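Local coordinates for ditrans,polycis-undecaprenyl-diphosphate synthase ((2E,6E)-farnesyl-diphosphate specific) (Acinetobacter baumannii, PDB 6ACS), which probably condenses eight isopentenyl diphosphates one after another onto farnesyl diphosphate, giving undecaprenyl diphosphate, the precursor of the lipid carrier for bacterial cell-wall sugars, at residues Asp43-His48 / Phe216-Phe221; Leu80-Ile85 / Val113-Asp118; Lys94-Leu99 / His126-Leu131; Arg100-Arg105 / Val173-Leu178; Gly138-Ile143 / Ile193-Leu198. All blocks are in the same frame, centred on the assembly; numbering follows the deposited sequence.

Contact 1: residues Asp43-His48 / Phe216-Phe221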
# COMPACT_ATOMS: atom_id res chain seq x y z
N ASP B 43 10.41 18.78 -14.77
CA ASP B 43 11.51 19.64 -14.33
C ASP B 43 11.11 20.68 -13.29
O ASP B 43 11.85 20.84 -12.30
CB ASP B 43 12.15 20.31 -15.55
CG ASP B 43 12.97 19.34 -16.37
OD1 ASP B 43 13.30 18.24 -15.88
OD2 ASP B 43 13.29 19.70 -17.53
N PRO B 44 10.02 21.45 -13.45
CA PRO B 44 9.65 22.41 -12.40
C PRO B 44 9.32 21.74 -11.09
O PRO B 44 9.56 22.33 -10.02
CB PRO B 44 8.41 23.12 -12.97
CG PRO B 44 8.43 22.83 -14.43
CD PRO B 44 9.10 21.52 -14.61
N ILE B 45 8.79 20.51 -11.14
CA ILE B 45 8.46 19.76 -9.94
C ILE B 45 9.73 19.37 -9.20
O ILE B 45 9.84 19.53 -7.97
CB ILE B 45 7.64 18.51 -10.31
CG1 ILE B 45 6.38 18.91 -11.10
CG2 ILE B 45 7.35 17.64 -9.08
CD1 ILE B 45 5.50 19.85 -10.41
N VAL B 46 10.70 18.83 -9.94
CA VAL B 46 11.99 18.49 -9.36
C VAL B 46 12.62 19.72 -8.70
O VAL B 46 13.14 19.65 -7.57
CB VAL B 46 12.92 17.91 -10.44
CG1 VAL B 46 14.32 17.76 -9.91
CG2 VAL B 46 12.36 16.58 -10.96
N GLU B 47 12.60 20.85 -9.41
CA GLU B 47 13.20 22.07 -8.85
C GLU B 47 12.47 22.54 -7.60
O GLU B 47 13.10 23.03 -6.65
CB GLU B 47 13.25 23.17 -9.92
CG GLU B 47 14.14 22.74 -11.10
CD GLU B 47 14.09 23.67 -12.30
OE1 GLU B 47 13.81 24.87 -12.11
OE2 GLU B 47 14.33 23.20 -13.43
N HIS B 48 11.14 22.40 -7.56
CA HIS B 48 10.43 22.79 -6.35
C HIS B 48 10.80 21.88 -5.19
O HIS B 48 10.95 22.34 -4.05
CB HIS B 48 8.92 22.79 -6.59
CG HIS B 48 8.15 23.42 -5.47
ND1 HIS B 48 8.20 24.77 -5.20
CD2 HIS B 48 7.32 22.88 -4.54
CE1 HIS B 48 7.43 25.04 -4.16
NE2 HIS B 48 6.88 23.91 -3.74
N PHE B 216 -0.19 18.84 -15.73
CA PHE B 216 0.10 19.04 -14.32
C PHE B 216 1.12 20.16 -14.18
O PHE B 216 2.12 20.19 -14.89
CB PHE B 216 0.64 17.73 -13.71
CG PHE B 216 0.66 17.72 -12.21
CD1 PHE B 216 -0.52 17.73 -11.48
CD2 PHE B 216 1.87 17.70 -11.52
CE1 PHE B 216 -0.49 17.71 -10.08
CE2 PHE B 216 1.91 17.68 -10.13
CZ PHE B 216 0.72 17.68 -9.41
N THR B 217 0.84 21.12 -13.29
CA THR B 217 1.66 22.31 -13.17
C THR B 217 2.32 22.35 -11.80
O THR B 217 1.88 21.68 -10.86
CB THR B 217 0.83 23.60 -13.36
OG1 THR B 217 -0.20 23.64 -12.37
CG2 THR B 217 0.19 23.62 -14.76
N VAL B 218 3.39 23.14 -11.70
CA VAL B 218 4.01 23.36 -10.40
C VAL B 218 3.04 24.06 -9.46
O VAL B 218 3.11 23.88 -8.24
CB VAL B 218 5.36 24.10 -10.54
CG1 VAL B 218 5.17 25.56 -10.90
CG2 VAL B 218 6.17 23.96 -9.25
N GLU B 219 2.13 24.88 -9.99
CA GLU B 219 1.10 25.47 -9.13
C GLU B 219 0.22 24.38 -8.51
O GLU B 219 -0.12 24.45 -7.32
CB GLU B 219 0.24 26.45 -9.93
CG GLU B 219 0.95 27.76 -10.30
CD GLU B 219 1.84 27.64 -11.52
OE1 GLU B 219 1.72 26.63 -12.27
OE2 GLU B 219 2.67 28.55 -11.73
N GLU B 220 -0.16 23.37 -9.29
CA GLU B 220 -0.96 22.31 -8.68
C GLU B 220 -0.13 21.46 -7.74
O GLU B 220 -0.64 20.97 -6.72
CB GLU B 220 -1.64 21.41 -9.72
CG GLU B 220 -2.57 20.41 -9.02
CD GLU B 220 -3.53 19.66 -9.93
OE1 GLU B 220 -4.35 18.87 -9.40
OE2 GLU B 220 -3.48 19.86 -11.15
N PHE B 221 1.16 21.28 -8.05
CA PHE B 221 2.05 20.60 -7.10
C PHE B 221 2.13 21.36 -5.78
O PHE B 221 2.11 20.75 -4.71
CB PHE B 221 3.43 20.42 -7.74
CG PHE B 221 4.39 19.63 -6.90
CD1 PHE B 221 4.17 18.28 -6.68
CD2 PHE B 221 5.54 20.21 -6.40
CE1 PHE B 221 5.07 17.53 -5.91
CE2 PHE B 221 6.46 19.48 -5.65
CZ PHE B 221 6.21 18.12 -5.39
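Ile45 sets both of its branches against Phe221. Its CG2 methyl sits over the middle of the Phe221 ring, 3.8 Å from the centroid and 7° off the ring normal, a CH-pi contact. The other branch passes by the ring and ends at the root of the same residue, with Ile45 CD1 3.4 Å from Phe221 CB. CD1 also lies 3.8 Å from CA of Val218 and touches the Phe216 ring, so one methyl fills the angle between the loop and the first turn of the helix. Ile45 CG2 is anti to the backbone N, and this carries it over the ring while CG1 heads toward Phe216 and CD1 turns to Val218.

One turn on, His48 meets Phe221 rim to rim. His48 CD2 is 3.7 Å from Phe221 CE2, and the two ring planes stand at 85°, neither lying over the face of the other. Beside this pair, Val218 CG2 packs 4.0 Å from His48 CB, and the CB atoms of Val218 and Pro44 also touch. The second shell fixes the helix start: Thr217 is its N-cap, and its OG1 accepts from Glu220 N at 3.1 Å. Arg91 of helix 71-95 forms salt bridges with Asp43 and Glu47. The contact thus joins helix 42-52 to the start of helix 218-235, and both rest on strand 12-17 through Ile45 on Ile15 and Phe221 on Val13.

Contact 2: residues Leu80-Ile85 / Val113-Asp118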
# COMPACT_ATOMS: atom_id res chain seq x y z
N LEU B 80 13.34 6.99 -25.98
CA LEU B 80 12.95 8.24 -25.35
C LEU B 80 13.51 8.31 -23.94
O LEU B 80 14.02 9.35 -23.51
CB LEU B 80 11.43 8.37 -25.35
CG LEU B 80 10.86 9.74 -24.99
CD1 LEU B 80 11.45 10.82 -25.89
CD2 LEU B 80 9.35 9.69 -25.13
N LEU B 81 13.42 7.20 -23.20
CA LEU B 81 13.98 7.15 -21.85
C LEU B 81 15.48 7.41 -21.88
O LEU B 81 16.00 8.19 -21.07
CB LEU B 81 13.67 5.79 -21.22
CG LEU B 81 14.24 5.52 -19.83
CD1 LEU B 81 13.68 6.53 -18.84
CD2 LEU B 81 13.89 4.10 -19.40
N GLU B 82 16.20 6.77 -22.81
CA GLU B 82 17.65 6.97 -22.89
C GLU B 82 17.99 8.43 -23.18
O GLU B 82 18.88 9.02 -22.54
CB GLU B 82 18.24 6.06 -23.97
CG GLU B 82 18.15 4.58 -23.65
CD GLU B 82 18.53 3.71 -24.84
OE1 GLU B 82 18.65 4.24 -25.96
OE2 GLU B 82 18.70 2.49 -24.65
N GLU B 83 17.29 9.04 -24.14
CA GLU B 83 17.56 10.43 -24.48
C GLU B 83 17.23 11.34 -23.30
O GLU B 83 17.92 12.35 -23.07
CB GLU B 83 16.75 10.84 -25.71
CG GLU B 83 17.38 11.95 -26.51
CD GLU B 83 17.86 11.48 -27.87
OE1 GLU B 83 17.21 10.58 -28.45
OE2 GLU B 83 18.89 12.01 -28.35
N THR B 84 16.18 11.01 -22.55
CA THR B 84 15.80 11.83 -21.41
C THR B 84 16.83 11.73 -20.28
O THR B 84 17.15 12.74 -19.64
CB THR B 84 14.41 11.43 -20.94
OG1 THR B 84 13.49 11.53 -22.04
CG2 THR B 84 13.94 12.32 -19.79
N ILE B 85 17.35 10.53 -20.03
CA ILE B 85 18.42 10.39 -19.04
C ILE B 85 19.61 11.25 -19.45
O ILE B 85 20.21 11.97 -18.62
CB ILE B 85 18.81 8.91 -18.87
CG1 ILE B 85 17.62 8.11 -18.30
CG2 ILE B 85 20.02 8.78 -17.97
CD1 ILE B 85 17.86 6.63 -18.30
N VAL B 113 20.67 -0.29 -19.70
CA VAL B 113 21.21 -0.67 -18.40
C VAL B 113 22.53 0.04 -18.15
O VAL B 113 22.76 0.58 -17.05
CB VAL B 113 21.38 -2.20 -18.32
CG1 VAL B 113 22.00 -2.58 -16.98
CG2 VAL B 113 20.04 -2.89 -18.52
N ALA B 114 23.41 0.06 -19.15
CA ALA B 114 24.68 0.76 -19.00
C ALA B 114 24.47 2.24 -18.76
O ALA B 114 25.17 2.85 -17.94
CB ALA B 114 25.55 0.52 -20.24
N LEU B 115 23.50 2.85 -19.45
CA LEU B 115 23.23 4.26 -19.25
C LEU B 115 22.70 4.53 -17.85
O LEU B 115 23.08 5.53 -17.23
CB LEU B 115 22.24 4.75 -20.31
CG LEU B 115 21.83 6.22 -20.25
CD1 LEU B 115 23.06 7.13 -20.25
CD2 LEU B 115 20.93 6.54 -21.42
N MET B 116 21.83 3.65 -17.33
CA MET B 116 21.36 3.78 -15.96
C MET B 116 22.51 3.70 -14.96
O MET B 116 22.59 4.48 -14.01
CB MET B 116 20.32 2.70 -15.65
CG MET B 116 19.02 2.82 -16.41
SD MET B 116 17.97 1.41 -16.02
CE MET B 116 16.39 1.99 -16.63
N GLU B 117 23.39 2.71 -15.14
CA GLU B 117 24.53 2.58 -14.24
C GLU B 117 25.42 3.82 -14.29
O GLU B 117 25.87 4.33 -13.25
CB GLU B 117 25.32 1.32 -14.59
CG GLU B 117 24.52 0.07 -14.35
CD GLU B 117 25.13 -1.16 -14.98
OE1 GLU B 117 26.00 -1.02 -15.87
OE2 GLU B 117 24.73 -2.28 -14.60
N ASP B 118 25.66 4.33 -15.50
CA ASP B 118 26.48 5.52 -15.67
C ASP B 118 25.84 6.74 -15.02
O ASP B 118 26.53 7.54 -14.38
CB ASP B 118 26.72 5.78 -17.16
CG ASP B 118 27.53 4.67 -17.83
OD1 ASP B 118 28.17 3.87 -17.11
OD2 ASP B 118 27.52 4.60 -19.08
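Leu81 opens the contact with Met116: its CD2 methyl lies 4.3 Å from Met116 CE. Glu82 follows, but it is the aliphatic base of the side chain that takes part. Leu115 CD2 lies 3.7 Å from Glu82 CB and 3.4 Å from Glu82 O, so the methyl presses on the backbone of helix 71-95. The trans chi1 of Leu115 (180°) swings CD2 obliquely over this point. One turn beyond Leu81, Ile85 and Leu115 overlap side by side but point opposite ways, Ile85 CG2 being 3.9 Å from Leu115 CG. Ile85 CD1 reaches Met116 CG more loosely, at 4.4 Å. The two helix segments run nearly parallel, their axes 10.4 Å apart and 22° askew. Phe101 of strand 97-102 touches both Ile85 and Met116. All the touching groups are hydrocarbon or thioether, apart from one carbonyl oxygen. The pairing of helices 71-95 and 110-123 at this point therefore rests on fit and on the burial of apolar surface, with no directional bond between the segments.

Contact 3: residues Lys94-Leu99 / His126-Leu131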
# COMPACT_ATOMS: atom_id res chain seq x y z
N LYS B 94 23.65 20.30 -11.83
CA LYS B 94 23.37 21.68 -11.46
C LYS B 94 22.66 21.78 -10.11
O LYS B 94 22.97 22.67 -9.31
CB LYS B 94 22.52 22.36 -12.53
CG LYS B 94 22.11 23.78 -12.17
CD LYS B 94 21.22 24.42 -13.23
CE LYS B 94 20.79 25.82 -12.81
NZ LYS B 94 19.94 26.49 -13.84
N PHE B 95 21.70 20.90 -9.84
CA PHE B 95 20.91 21.00 -8.62
C PHE B 95 21.37 20.06 -7.51
O PHE B 95 20.71 19.98 -6.47
CB PHE B 95 19.43 20.77 -8.93
CG PHE B 95 18.80 21.87 -9.74
CD1 PHE B 95 18.33 23.02 -9.13
CD2 PHE B 95 18.67 21.74 -11.12
CE1 PHE B 95 17.75 24.03 -9.87
CE2 PHE B 95 18.09 22.75 -11.87
CZ PHE B 95 17.63 23.90 -11.24
N ASN B 96 22.50 19.37 -7.70
CA ASN B 96 23.05 18.46 -6.69
C ASN B 96 22.05 17.35 -6.35
O ASN B 96 21.80 17.03 -5.18
CB ASN B 96 23.49 19.22 -5.44
CG ASN B 96 24.46 18.42 -4.57
OD1 ASN B 96 24.31 18.35 -3.35
ND2 ASN B 96 25.45 17.82 -5.21
N ILE B 97 21.48 16.75 -7.40
CA ILE B 97 20.50 15.67 -7.30
C ILE B 97 21.16 14.37 -7.72
O ILE B 97 21.86 14.33 -8.74
CB ILE B 97 19.28 15.92 -8.20
CG1 ILE B 97 18.57 17.21 -7.82
CG2 ILE B 97 18.29 14.72 -8.12
CD1 ILE B 97 17.60 17.64 -8.87
N ALA B 98 20.94 13.31 -6.95
CA ALA B 98 21.41 11.97 -7.30
C ALA B 98 20.30 11.24 -8.05
O ALA B 98 19.15 11.22 -7.60
CB ALA B 98 21.79 11.19 -6.04
N LEU B 99 20.66 10.63 -9.17
CA LEU B 99 19.71 9.86 -9.97
C LEU B 99 19.77 8.39 -9.59
O LEU B 99 20.85 7.82 -9.42
CB LEU B 99 20.01 10.03 -11.45
CG LEU B 99 18.96 9.60 -12.48
CD1 LEU B 99 17.60 10.19 -12.14
CD2 LEU B 99 19.42 10.04 -13.86
N HIS B 126 26.19 13.62 -5.48
CA HIS B 126 25.18 14.63 -5.18
C HIS B 126 24.33 14.19 -3.99
O HIS B 126 23.83 13.07 -3.94
CB HIS B 126 24.31 14.87 -6.41
CG HIS B 126 25.08 15.17 -7.66
ND1 HIS B 126 24.58 14.94 -8.92
CD2 HIS B 126 26.31 15.71 -7.83
CE1 HIS B 126 25.48 15.30 -9.82
NE2 HIS B 126 26.54 15.77 -9.19
N GLU B 127 24.19 15.09 -3.02
CA GLU B 127 23.61 14.73 -1.74
C GLU B 127 22.41 15.57 -1.32
O GLU B 127 21.93 15.42 -0.19
CB GLU B 127 24.70 14.81 -0.67
CG GLU B 127 25.38 16.17 -0.61
CD GLU B 127 24.73 17.11 0.39
OE1 GLU B 127 24.00 16.62 1.28
OE2 GLU B 127 24.93 18.34 0.27
N ALA B 128 21.87 16.44 -2.19
CA ALA B 128 20.75 17.25 -1.70
C ALA B 128 19.40 16.56 -1.86
O ALA B 128 18.51 16.79 -1.03
CB ALA B 128 20.70 18.59 -2.44
N MET B 129 19.23 15.74 -2.88
CA MET B 129 17.95 15.07 -3.11
C MET B 129 18.23 13.87 -3.99
O MET B 129 19.21 13.87 -4.74
CB MET B 129 16.93 15.99 -3.77
CG MET B 129 15.54 15.38 -3.85
SD MET B 129 14.33 16.48 -4.62
CE MET B 129 14.69 16.24 -6.36
N THR B 130 17.41 12.83 -3.86
CA THR B 130 17.45 11.69 -4.76
C THR B 130 16.20 11.69 -5.63
O THR B 130 15.08 11.71 -5.12
CB THR B 130 17.56 10.38 -3.98
OG1 THR B 130 18.80 10.37 -3.27
CG2 THR B 130 17.49 9.19 -4.93
N LEU B 131 16.41 11.66 -6.94
CA LEU B 131 15.35 11.48 -7.91
C LEU B 131 15.41 10.04 -8.42
O LEU B 131 16.42 9.62 -9.00
CB LEU B 131 15.50 12.47 -9.07
CG LEU B 131 14.58 12.25 -10.28
CD1 LEU B 131 13.12 12.40 -9.86
CD2 LEU B 131 14.90 13.24 -11.39
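Strands 97-102 and 129-134, the two parallel strands of a beta-alpha-beta unit, meet here as Ala98 pairs with Thr130 and Leu99 with Leu131. Ala98 N donates to Met129 O at 2.9 Å, and Ala98 O accepts from Leu131 N at 2.9 Å. Helix 110-123 makes the crossover between the strands, and Thr123 OG1 near its end is hydrogen-bonded to Leu99 N.

Ahead of the strands, Asn96 ends helix 71-95 in a Schellman motif, with positive phi. Its backbone O accepts from Ala128 N at 3.0 Å. A chi1 of -161° lays its side chain across His126, amide and ring planes 59° apart. Asn96 OD1 takes Glu127 N at 3.3 Å, the donor standing well above the carbonyl plane. The His126 ring turns back to the strand: ND1 donates to Ile97 O at 2.8 Å, with the oxygen in the plane of the ring while ND1 stands well above the plane of the Ile97 carbonyl.

On the face covered by helices 42-52 and 71-95, Ile97 CG2 packs 3.7 Å from Leu131 CB. Ile97 and Met129 lie side by side, CD1 to CE 4.1 Å, and Leu99 and Leu131 do likewise. Met129 N is buried here and has no partner in the model.

Contact 4: residues Arg100-Arg105 / Val173-Leu178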
# COMPACT_ATOMS: atom_id res chain seq x y z
N ARG B 100 18.59 7.76 -9.47
CA ARG B 100 18.48 6.35 -9.15
C ARG B 100 17.39 5.73 -10.01
O ARG B 100 16.47 6.42 -10.46
CB ARG B 100 18.17 6.18 -7.65
CG ARG B 100 18.26 4.75 -7.16
CD ARG B 100 17.92 4.62 -5.68
NE ARG B 100 18.82 5.36 -4.81
CZ ARG B 100 18.94 5.14 -3.50
NH1 ARG B 100 18.21 4.19 -2.92
NH2 ARG B 100 19.78 5.86 -2.77
N PHE B 101 17.50 4.43 -10.27
CA PHE B 101 16.49 3.71 -11.02
C PHE B 101 16.05 2.50 -10.21
O PHE B 101 16.88 1.84 -9.58
CB PHE B 101 17.01 3.29 -12.39
CG PHE B 101 17.50 4.45 -13.20
CD1 PHE B 101 18.83 4.86 -13.11
CD2 PHE B 101 16.62 5.18 -13.99
CE1 PHE B 101 19.28 5.95 -13.83
CE2 PHE B 101 17.07 6.29 -14.73
CZ PHE B 101 18.40 6.66 -14.64
N ILE B 102 14.74 2.23 -10.20
CA ILE B 102 14.25 1.01 -9.57
C ILE B 102 13.43 0.24 -10.58
O ILE B 102 12.88 0.81 -11.53
CB ILE B 102 13.41 1.27 -8.30
CG1 ILE B 102 12.23 2.19 -8.65
CG2 ILE B 102 14.29 1.85 -7.18
CD1 ILE B 102 11.33 2.51 -7.45
N GLY B 103 13.36 -1.07 -10.38
CA GLY B 103 12.66 -1.96 -11.28
C GLY B 103 13.54 -3.08 -11.77
O GLY B 103 14.72 -3.19 -11.44
N ASP B 104 12.92 -3.95 -12.56
CA ASP B 104 13.58 -5.13 -13.10
C ASP B 104 14.49 -4.71 -14.24
O ASP B 104 14.04 -4.07 -15.19
CB ASP B 104 12.50 -6.10 -13.58
CG ASP B 104 13.05 -7.45 -14.01
OD1 ASP B 104 14.28 -7.68 -14.08
OD2 ASP B 104 12.18 -8.31 -14.29
N ARG B 105 15.77 -5.03 -14.13
CA ARG B 105 16.69 -4.68 -15.20
C ARG B 105 17.01 -5.86 -16.09
O ARG B 105 17.64 -5.68 -17.13
CB ARG B 105 17.99 -4.09 -14.63
CG ARG B 105 17.76 -2.84 -13.78
CD ARG B 105 19.06 -2.14 -13.39
NE ARG B 105 18.80 -1.04 -12.45
CZ ARG B 105 19.73 -0.22 -11.97
NH1 ARG B 105 21.00 -0.36 -12.34
NH2 ARG B 105 19.40 0.75 -11.13
N VAL B 173 14.02 -4.52 0.10
CA VAL B 173 13.02 -3.79 -0.68
C VAL B 173 13.65 -2.53 -1.24
O VAL B 173 14.49 -1.91 -0.57
CB VAL B 173 11.80 -3.44 0.20
CG1 VAL B 173 10.70 -2.72 -0.65
CG2 VAL B 173 11.24 -4.70 0.87
N SER B 174 13.26 -2.13 -2.45
CA SER B 174 13.88 -0.95 -3.06
C SER B 174 13.69 0.30 -2.19
O SER B 174 12.70 0.45 -1.47
CB SER B 174 13.29 -0.68 -4.46
OG SER B 174 13.29 -1.84 -5.25
N LEU B 175 14.69 1.20 -2.24
CA LEU B 175 14.67 2.51 -1.59
C LEU B 175 14.67 2.42 -0.06
O LEU B 175 14.23 3.36 0.62
CB LEU B 175 13.49 3.37 -2.06
CG LEU B 175 13.45 3.52 -3.60
CD1 LEU B 175 12.37 4.52 -3.99
CD2 LEU B 175 14.81 3.94 -4.14
N ASN B 176 15.17 1.33 0.51
CA ASN B 176 15.11 1.20 1.96
C ASN B 176 16.07 2.15 2.67
O ASN B 176 15.97 2.30 3.89
CB ASN B 176 15.40 -0.23 2.41
CG ASN B 176 16.78 -0.71 2.02
OD1 ASN B 176 17.78 -0.34 2.65
ND2 ASN B 176 16.85 -1.57 1.00
N ASP B 177 17.02 2.76 1.96
CA ASP B 177 17.92 3.71 2.61
C ASP B 177 17.40 5.13 2.52
O ASP B 177 18.08 6.06 2.98
CB ASP B 177 19.32 3.61 2.00
CG ASP B 177 19.34 3.90 0.51
OD1 ASP B 177 18.38 3.53 -0.20
OD2 ASP B 177 20.36 4.43 0.04
N LEU B 178 16.23 5.33 1.92
CA LEU B 178 15.58 6.63 1.85
C LEU B 178 14.41 6.67 2.81
O LEU B 178 13.92 5.62 3.25
CB LEU B 178 15.10 6.91 0.42
CG LEU B 178 16.18 6.97 -0.66
CD1 LEU B 178 15.53 7.18 -2.03
CD2 LEU B 178 17.20 8.08 -0.38
O HOH W 1 14.72 -1.94 -7.92
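Asp177 OD1 receives the shortest bond, 2.8 Å from Arg100 NH1. The bond is almost straight (173°), lies in the guanidinium plane and uses the syn lone pair of OD1. Arg100 NH2 completes an end-on, two-pronged salt bridge, reaching Asp177 OD2 at 3.2 Å. The two planar groups are nearly coplanar, 22° apart. A bend at chi3 (-62°) turns the guanidinium out of line with the extended part of the Arg100 chain. Leu178 CD1 lies over one guanidinium face, off toward the rim.

Next to the ion pair, Leu175 CD2 touches both Arg100 CD, at 3.5 Å, and Ile102 CG2, at 3.7 Å. Ile102 CG2 also touches Ser174 CB. A water bridges the two segments, accepting from Gly103 N and donating to Ser174 OG, which is also hydrogen-bonded to Asp142 of helix 139-155. Residues 173-178 form two overlapping beta turns, type II then type I. They lie along strand 97-102, at the edge of this chain's parallel sheet, and Leu175 and Leu178 also reach across to strand 56-61, at Thr58 and Ala56.

Contact 5: residues Gly138-Ile143 / Ile193-Leu198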
# COMPACT_ATOMS: atom_id res chain seq x y z
N GLY B 138 7.21 -2.75 -10.58
CA GLY B 138 5.91 -2.90 -9.93
C GLY B 138 6.14 -3.18 -8.46
O GLY B 138 7.15 -3.77 -8.08
N GLY B 139 5.18 -2.76 -7.62
CA GLY B 139 5.36 -2.96 -6.19
C GLY B 139 5.36 -4.43 -5.80
O GLY B 139 6.10 -4.86 -4.91
N MET B 140 4.51 -5.21 -6.45
CA MET B 140 4.53 -6.65 -6.20
C MET B 140 5.84 -7.26 -6.66
O MET B 140 6.39 -8.12 -5.96
CB MET B 140 3.35 -7.32 -6.90
CG MET B 140 2.02 -7.00 -6.22
SD MET B 140 0.62 -7.86 -7.01
CE MET B 140 0.38 -6.91 -8.49
N TRP B 141 6.32 -6.87 -7.85
CA TRP B 141 7.61 -7.37 -8.32
C TRP B 141 8.70 -7.07 -7.29
O TRP B 141 9.52 -7.92 -6.99
CB TRP B 141 7.99 -6.74 -9.67
CG TRP B 141 9.45 -6.99 -9.97
CD1 TRP B 141 9.99 -8.09 -10.57
CD2 TRP B 141 10.55 -6.15 -9.61
NE1 TRP B 141 11.36 -7.98 -10.62
CE2 TRP B 141 11.73 -6.80 -10.04
CE3 TRP B 141 10.66 -4.90 -8.98
CZ2 TRP B 141 13.00 -6.26 -9.83
CZ3 TRP B 141 11.93 -4.36 -8.77
CH2 TRP B 141 13.07 -5.04 -9.21
N ASP B 142 8.70 -5.84 -6.76
CA ASP B 142 9.70 -5.38 -5.80
C ASP B 142 9.69 -6.26 -4.56
O ASP B 142 10.74 -6.74 -4.10
CB ASP B 142 9.36 -3.90 -5.47
CG ASP B 142 10.41 -3.16 -4.63
OD1 ASP B 142 11.47 -3.71 -4.27
OD2 ASP B 142 10.15 -1.95 -4.34
N ILE B 143 8.48 -6.52 -4.03
CA ILE B 143 8.32 -7.34 -2.84
C ILE B 143 8.75 -8.78 -3.11
O ILE B 143 9.46 -9.39 -2.29
CB ILE B 143 6.86 -7.24 -2.37
CG1 ILE B 143 6.64 -5.87 -1.69
CG2 ILE B 143 6.48 -8.40 -1.45
CD1 ILE B 143 5.18 -5.45 -1.62
N ILE B 193 -3.63 2.97 -6.40
CA ILE B 193 -2.17 3.07 -6.42
C ILE B 193 -1.56 2.21 -7.50
O ILE B 193 -0.37 2.39 -7.82
CB ILE B 193 -1.54 2.75 -5.05
CG1 ILE B 193 -2.07 1.45 -4.46
CG2 ILE B 193 -1.74 3.92 -4.12
CD1 ILE B 193 -1.60 1.21 -3.03
N SER B 194 -2.34 1.31 -8.12
CA SER B 194 -1.97 0.56 -9.32
C SER B 194 -0.57 -0.04 -9.21
O SER B 194 0.26 0.09 -10.12
CB SER B 194 -2.08 1.44 -10.56
OG SER B 194 -3.42 1.87 -10.76
N ASN B 195 -0.32 -0.73 -8.10
CA ASN B 195 0.88 -1.57 -8.01
C ASN B 195 2.16 -0.75 -8.13
O ASN B 195 3.15 -1.17 -8.73
CB ASN B 195 0.85 -2.67 -9.07
CG ASN B 195 1.91 -3.73 -8.84
OD1 ASN B 195 2.27 -4.02 -7.70
ND2 ASN B 195 2.45 -4.27 -9.92
N PHE B 196 2.16 0.43 -7.51
CA PHE B 196 3.39 1.21 -7.49
C PHE B 196 4.05 0.83 -6.16
O PHE B 196 4.14 -0.36 -5.86
CB PHE B 196 3.06 2.70 -7.74
CG PHE B 196 4.26 3.63 -7.81
CD1 PHE B 196 5.44 3.27 -8.42
CD2 PHE B 196 4.12 4.95 -7.38
CE1 PHE B 196 6.52 4.15 -8.47
CE2 PHE B 196 5.19 5.86 -7.47
CZ PHE B 196 6.38 5.46 -8.01
N LEU B 197 4.46 1.80 -5.35
CA LEU B 197 5.26 1.59 -4.13
C LEU B 197 4.49 1.08 -2.90
O LEU B 197 4.35 1.77 -1.89
CB LEU B 197 5.91 2.91 -3.78
CG LEU B 197 6.85 3.51 -4.81
CD1 LEU B 197 7.22 4.93 -4.36
CD2 LEU B 197 8.07 2.63 -4.91
N LEU B 198 4.07 -0.18 -2.96
CA LEU B 198 3.16 -0.71 -1.94
C LEU B 198 3.81 -0.75 -0.56
O LEU B 198 3.24 -0.26 0.43
CB LEU B 198 2.73 -2.12 -2.34
CG LEU B 198 2.10 -2.22 -3.73
CD1 LEU B 198 1.84 -3.70 -4.06
CD2 LEU B 198 0.81 -1.38 -3.85
O HOH W 2 4.63 -6.22 -10.22
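The backbone at Gly139, in the first turn of helix 139-155, comes within 4.8 Å of Phe196, CA to CA, and Gly139 N donates to Asn195 O at 2.8 Å. A second bond, from Met140 N to Asn195 OD1, is also 2.8 Å long. Here the donor lies in the carbonyl plane, on a lone pair of the amide oxygen. Asn195 thus takes up two N-H groups of the helix's first turn, one with its backbone and one with its side chain. A trans chi1 (-169°) carries the amide across to the helix. Asn195 ND2 turns to a water that also accepts from Trp141 N.

The Met140 and Asn195 side chains cross at about a right angle. The bend at chi3 folds Met140 CE back to 3.5 Å from Asn195 CG. Leu198 packs against the helix start, its CD1 3.9 Å from Met140 CG and its CB 4.2 Å from Ile143 CD1. The second subunit packs here as well: Met140 and Asn195 meet its Tyr203, Leu198 its Ala202 and Ile143 its Ile143, and Asn195 makes backbone hydrogen bonds to it.

Just before Asn195, Ile193 and Ser194 are predicted to bind substrate, and Ser194 OG is hydrogen-bonded to Arg186, also predicted to bind substrate. Asn195 so joins the predicted substrate loop to the first turn of helix 139-155, at the subunit interface of this homodimeric cis-prenyltransferase.

Overall arrangement
All five contacts lie around one parallel sheet, and contact 1 closes a loop of chain that holds the other four. Contact 1 touches contact 3 through Val46, which packs on Ile97, Met129 and Leu131. Contacts 3 and 4 share strand 97-102, and their centres are about 16 Å apart. Contact 2 packs on the same strand through Phe101. Contacts 4 and 5 are the closest pair, about 11 Å between centres, joined by Ser174 with Asp142 and by Trp141 against Gly103. Contact 5 holds predicted substrate residues; the side chain of its Phe196 is about 10 Å from that of Asp18, a predicted magnesium ligand. Contacts 2, 3 and 4 lie away from the predicted sites.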